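Long-range contact in MlnE (Bacillus amyloliquefaciens subsp. plantarum, PDB 5D2E), which serves in the macrolactin assembly line, where this N-terminal B-type ketoreductase part of the protein binds NADP and probably reduces beta-keto groups of the growing polyketide: residues E181-S193 / G426-K438. Residues are numbered along the deposited sequence; the frame is centred on the assembly and turned at random.
Sequences EGEVQPIYNAVES and GCMDGFTQYRSMK
Pro186, in the first turn of helix 186-193, lies on the backbone of Gly430 in helix 426-437, with CB 3.8 Å from Phe431 N and CG beside the edge of the Phe431 ring, near its plane. A glycine suits this spot because a CB there would point at Pro186 and sit tight against its CA; without one, the two CA atoms come within 4.5 Å. One end of the contact repeats the idea: Ala190 CB meets the chain at Gly426 and Cys427, 3.4 Å from Cys427 N, and a CB on Gly426 would clash with Ser193 OG, which is hydrogen-bonded to Ala411 O. Small residues thus let the axes of these two helices, which run in roughly opposite directions at 141°, approach to 7.9 Å. Cys427 SG, anti to its backbone N (chi1 -175°), reaches the start of the facing helix, where it touches both Pro186 O and Ile187 CG1.

At the other end the loop before helix 186-193 continues the packing through Val184, whose two branches part. CG1 packs on Gln433 CB at 3.7 Å, the two side chains running past one another in opposite senses, while CG2 meets Met437 as well as Tyr434 CB and ring edge, in plane, the valine and tyrosine side chains crossing at about a right angle. With chi1 and chi2 both extended, Met437 carries SD to 3.3 Å from Gly182 O, and the bend at chi3 (79°) turns CE onto Val184 CG2; a flexible thioether suits this partly exposed margin. A water can donate to Gln433 OE1 and, weakly, to Glu183 O, though it has other acceptors too.

Close glycine- and alanine-mediated helix packing here joins the two Rossmann-like halves of a polyketide synthase ketoreductase: helix 186-201 of the N-terminal half meets helix 419-437, whose first turn carries the NADP-binding Tyr421 of the KR domain.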
loop_
_atom_site.group_PDB
_atom_site.type_symbol
_atom_site.label_atom_id
_atom_site.label_comp_id
_atom_site.label_asym_id
_atom_site.label_seq_id
_atom_site.Cartn_x
_atom_site.Cartn_y
_atom_site.Cartn_z
ATOM N N GLU A 181 5.565 4.169 19.248
ATOM C CA GLU A 181 5.912 2.819 19.667
ATOM C C GLU A 181 4.650 2.100 20.081
ATOM O O GLU A 181 3.848 2.653 20.752
ATOM C CB GLU A 181 6.933 2.887 20.806
ATOM C CG GLU A 181 7.356 1.533 21.316
ATOM C CD GLU A 181 8.466 1.673 22.352
ATOM O OE1 GLU A 181 8.809 2.809 22.743
ATOM O OE2 GLU A 181 9.032 0.621 22.731
ATOM N N GLY A 182 4.434 0.881 19.566
ATOM C CA GLY A 182 3.260 0.081 19.903
ATOM C C GLY A 182 2.055 0.364 19.005
ATOM O O GLY A 182 1.072 -0.320 19.102
ATOM N N GLU A 183 2.174 1.330 18.086
ATOM C CA GLU A 183 1.093 1.710 17.207
ATOM C C GLU A 183 1.462 1.526 15.752
ATOM O O GLU A 183 2.641 1.477 15.392
ATOM C CB GLU A 183 0.722 3.169 17.448
ATOM C CG GLU A 183 0.439 3.468 18.893
ATOM C CD GLU A 183 -0.886 2.954 19.457
ATOM O OE1 GLU A 183 -1.890 2.680 18.708
ATOM O OE2 GLU A 183 -0.930 2.856 20.732
ATOM N N VAL A 184 0.436 1.549 14.904
ATOM C CA VAL A 184 0.611 1.370 13.471
ATOM C C VAL A 184 -0.192 2.423 12.705
ATOM O O VAL A 184 -1.246 2.847 13.136
ATOM C CB VAL A 184 0.153 -0.045 13.037
ATOM C CG1 VAL A 184 1.027 -1.070 13.726
ATOM C CG2 VAL A 184 -1.324 -0.269 13.342
ATOM N N GLN A 185 0.305 2.785 11.533
ATOM C CA GLN A 185 -0.341 3.760 10.639
ATOM C C GLN A 185 -0.376 3.226 9.177
ATOM O O GLN A 185 0.400 3.678 8.318
ATOM C CB GLN A 185 0.401 5.066 10.702
ATOM C CG GLN A 185 0.270 5.819 12.024
ATOM C CD GLN A 185 -1.069 6.517 12.231
ATOM O OE1 GLN A 185 -2.098 6.089 11.741
ATOM N NE2 GLN A 185 -1.042 7.576 13.033
ATOM N N PRO A 186 -1.246 2.256 8.916
ATOM C CA PRO A 186 -1.307 1.624 7.582
ATOM C C PRO A 186 -1.663 2.571 6.485
ATOM O O PRO A 186 -1.091 2.479 5.427
ATOM C CB PRO A 186 -2.368 0.533 7.713
ATOM C CG PRO A 186 -2.742 0.463 9.136
ATOM C CD PRO A 186 -2.155 1.618 9.892
ATOM N N ILE A 187 -2.542 3.515 6.769
ATOM C CA ILE A 187 -2.927 4.528 5.785
ATOM C C ILE A 187 -1.792 5.524 5.566
ATOM O O ILE A 187 -1.269 5.694 4.425
ATOM C CB ILE A 187 -4.237 5.203 6.169
ATOM C CG1 ILE A 187 -5.360 4.223 6.031
ATOM C CG2 ILE A 187 -4.530 6.423 5.328
ATOM C CD1 ILE A 187 -6.724 4.719 6.472
ATOM N N TYR A 188 -1.282 6.101 6.651
ATOM C CA TYR A 188 -0.289 7.119 6.435
ATOM C C TYR A 188 1.003 6.553 5.846
ATOM O O TYR A 188 1.648 7.199 5.030
ATOM C CB TYR A 188 -0.005 7.886 7.714
ATOM C CG TYR A 188 -1.131 8.646 8.300
ATOM C CD1 TYR A 188 -2.098 9.191 7.525
ATOM C CD2 TYR A 188 -1.180 8.925 9.670
ATOM C CE1 TYR A 188 -3.128 9.945 8.068
ATOM C CE2 TYR A 188 -2.180 9.682 10.214
ATOM C CZ TYR A 188 -3.153 10.224 9.427
ATOM O OH TYR A 188 -4.167 11.030 9.941
ATOM N N ASN A 189 1.367 5.329 6.239
ATOM C CA ASN A 189 2.581 4.670 5.737
ATOM C C ASN A 189 2.467 4.360 4.193
ATOM O O ASN A 189 3.422 4.473 3.441
ATOM C CB ASN A 189 2.759 3.360 6.544
ATOM C CG ASN A 189 3.858 2.489 5.998
ATOM O OD1 ASN A 189 3.575 1.445 5.403
ATOM N ND2 ASN A 189 5.067 2.917 6.145
ATOM N N ALA A 190 1.251 4.119 3.746
ATOM C CA ALA A 190 0.996 3.788 2.312
ATOM C C ALA A 190 1.215 4.965 1.358
ATOM O O ALA A 190 1.433 4.785 0.156
ATOM C CB ALA A 190 -0.371 3.167 2.127
ATOM N N VAL A 191 1.220 6.185 1.878
ATOM C CA VAL A 191 1.483 7.343 1.053
ATOM C C VAL A 191 2.769 7.302 0.290
ATOM O O VAL A 191 2.801 7.820 -0.797
ATOM C CB VAL A 191 1.401 8.622 1.906
ATOM C CG1 VAL A 191 1.851 9.847 1.159
ATOM C CG2 VAL A 191 -0.012 8.793 2.462
ATOM N N GLU A 192 3.788 6.647 0.821
ATOM C CA GLU A 192 5.031 6.504 0.153
ATOM C C GLU A 192 4.840 5.932 -1.278
ATOM O O GLU A 192 5.482 6.402 -2.201
ATOM C CB GLU A 192 5.940 5.568 0.929
ATOM C CG GLU A 192 7.280 5.322 0.249
ATOM C CD GLU A 192 7.937 3.994 0.668
ATOM O OE1 GLU A 192 7.291 3.168 1.370
ATOM O OE2 GLU A 192 9.111 3.783 0.284
ATOM N N SER A 193 3.966 4.928 -1.413
ATOM C CA SER A 193 3.683 4.260 -2.713
ATOM C C SER A 193 3.050 5.265 -3.673
ATOM O O SER A 193 3.424 5.329 -4.796
ATOM C CB SER A 193 2.702 3.137 -2.493
ATOM O OG SER A 193 3.192 2.179 -1.600
ATOM N N GLY A 426 -0.315 -0.706 -1.003
ATOM C CA GLY A 426 0.642 -0.400 0.056
ATOM C C GLY A 426 -0.057 -0.352 1.405
ATOM O O GLY A 426 0.546 -0.701 2.440
ATOM N N CYS A 427 -1.328 0.030 1.395
ATOM C CA CYS A 427 -2.134 0.019 2.588
ATOM C C CYS A 427 -2.340 -1.414 3.167
ATOM O O CYS A 427 -2.151 -1.609 4.365
ATOM C CB CYS A 427 -3.398 0.756 2.337
ATOM S SG CYS A 427 -4.358 0.897 3.817
ATOM N N MET A 428 -2.621 -2.399 2.332
ATOM C CA MET A 428 -2.628 -3.783 2.774
ATOM C C MET A 428 -1.313 -4.226 3.345
ATOM O O MET A 428 -1.282 -4.942 4.331
ATOM C CB MET A 428 -3.035 -4.740 1.631
ATOM C CG MET A 428 -4.375 -4.404 1.072
ATOM S SD MET A 428 -5.192 -5.619 0.040
ATOM C CE MET A 428 -3.995 -5.871 -1.270
ATOM N N ASP A 429 -0.216 -3.863 2.684
ATOM C CA ASP A 429 1.083 -4.225 3.129
ATOM C C ASP A 429 1.335 -3.756 4.607
ATOM O O ASP A 429 1.838 -4.542 5.440
ATOM C CB ASP A 429 2.188 -3.656 2.259
ATOM C CG ASP A 429 2.097 -4.067 0.779
ATOM O OD1 ASP A 429 1.425 -5.051 0.441
ATOM O OD2 ASP A 429 2.783 -3.394 -0.019
ATOM N N GLY A 430 0.971 -2.512 4.906
ATOM C CA GLY A 430 1.062 -1.973 6.261
ATOM C C GLY A 430 0.012 -2.533 7.232
ATOM O O GLY A 430 0.293 -2.694 8.441
ATOM N N PHE A 431 -1.132 -2.963 6.705
ATOM C CA PHE A 431 -2.184 -3.476 7.540
ATOM C C PHE A 431 -1.793 -4.775 8.231
ATOM O O PHE A 431 -2.370 -5.149 9.261
ATOM C CB PHE A 431 -3.491 -3.633 6.757
ATOM C CG PHE A 431 -4.687 -3.953 7.628
ATOM C CD1 PHE A 431 -5.237 -2.981 8.468
ATOM C CD2 PHE A 431 -5.239 -5.233 7.653
ATOM C CE1 PHE A 431 -6.333 -3.278 9.294
ATOM C CE2 PHE A 431 -6.364 -5.507 8.421
ATOM C CZ PHE A 431 -6.909 -4.557 9.258
ATOM N N THR A 432 -0.817 -5.486 7.645
ATOM C CA THR A 432 -0.314 -6.682 8.243
ATOM C C THR A 432 0.138 -6.375 9.698
ATOM O O THR A 432 -0.001 -7.243 10.593
ATOM C CB THR A 432 0.923 -7.252 7.533
ATOM O OG1 THR A 432 1.919 -6.258 7.505
ATOM C CG2 THR A 432 0.621 -7.735 6.092
ATOM N N GLN A 433 0.689 -5.195 9.937
ATOM C CA GLN A 433 1.177 -4.847 11.281
ATOM C C GLN A 433 0.033 -4.613 12.251
ATOM O O GLN A 433 0.223 -4.773 13.438
ATOM C CB GLN A 433 1.979 -3.568 11.217
ATOM C CG GLN A 433 3.296 -3.750 10.489
ATOM C CD GLN A 433 4.145 -2.461 10.630
ATOM O OE1 GLN A 433 4.345 -1.924 11.761
ATOM N NE2 GLN A 433 4.593 -1.920 9.485
ATOM N N TYR A 434 -1.133 -4.190 11.764
ATOM C CA TYR A 434 -2.280 -4.025 12.593
ATOM C C TYR A 434 -2.752 -5.374 13.085
ATOM O O TYR A 434 -3.100 -5.572 14.259
ATOM C CB TYR A 434 -3.390 -3.273 11.841
ATOM C CG TYR A 434 -4.699 -3.087 12.601
ATOM C CD1 TYR A 434 -5.720 -4.058 12.551
ATOM C CD2 TYR A 434 -4.919 -1.945 13.372
ATOM C CE1 TYR A 434 -6.926 -3.878 13.220
ATOM C CE2 TYR A 434 -6.115 -1.775 14.078
ATOM C CZ TYR A 434 -7.109 -2.744 14.006
ATOM O OH TYR A 434 -8.306 -2.537 14.671
ATOM N N ARG A 435 -2.803 -6.339 12.181
ATOM C CA ARG A 435 -3.275 -7.670 12.582
ATOM C C ARG A 435 -2.353 -8.282 13.646
ATOM O O ARG A 435 -2.812 -8.943 14.563
ATOM C CB ARG A 435 -3.392 -8.602 11.354
ATOM C CG ARG A 435 -4.446 -8.098 10.391
ATOM C CD ARG A 435 -4.887 -9.204 9.448
ATOM N NE ARG A 435 -6.008 -9.951 10.037
ATOM C CZ ARG A 435 -5.996 -11.229 10.331
ATOM N NH1 ARG A 435 -4.901 -11.966 10.179
ATOM N NH2 ARG A 435 -7.085 -11.753 10.782
ATOM N N SER A 436 -1.057 -8.058 13.478
ATOM C CA SER A 436 -0.043 -8.475 14.404
ATOM C C SER A 436 -0.265 -7.786 15.749
ATOM O O SER A 436 -0.184 -8.410 16.814
ATOM C CB SER A 436 1.304 -8.041 13.799
ATOM O OG SER A 436 2.282 -8.590 14.568
ATOM N N MET A 437 -0.380 -6.460 15.710
ATOM C CA MET A 437 -0.563 -5.670 16.925
ATOM C C MET A 437 -1.759 -6.176 17.715
ATOM O O MET A 437 -1.724 -6.243 18.945
ATOM C CB MET A 437 -0.779 -4.189 16.584
ATOM C CG MET A 437 -1.174 -3.270 17.753
ATOM S SD MET A 437 -1.411 -1.540 17.238
ATOM C CE MET A 437 -3.025 -1.593 16.518
ATOM N N LYS A 438 -2.809 -6.569 17.017
ATOM C CA LYS A 438 -4.017 -6.988 17.668
ATOM C C LYS A 438 -3.978 -8.474 18.062
ATOM O O LYS A 438 -4.937 -8.960 18.585
ATOM C CB LYS A 438 -5.256 -6.698 16.783
ATOM C CG LYS A 438 -5.626 -5.269 16.605
ATOM C CD LYS A 438 -5.730 -4.513 17.930
ATOM C CE LYS A 438 -6.252 -3.144 17.593
ATOM N NZ LYS A 438 -6.114 -2.179 18.694
HETATM O O HOH W 1 4.393 0.735 12.641
#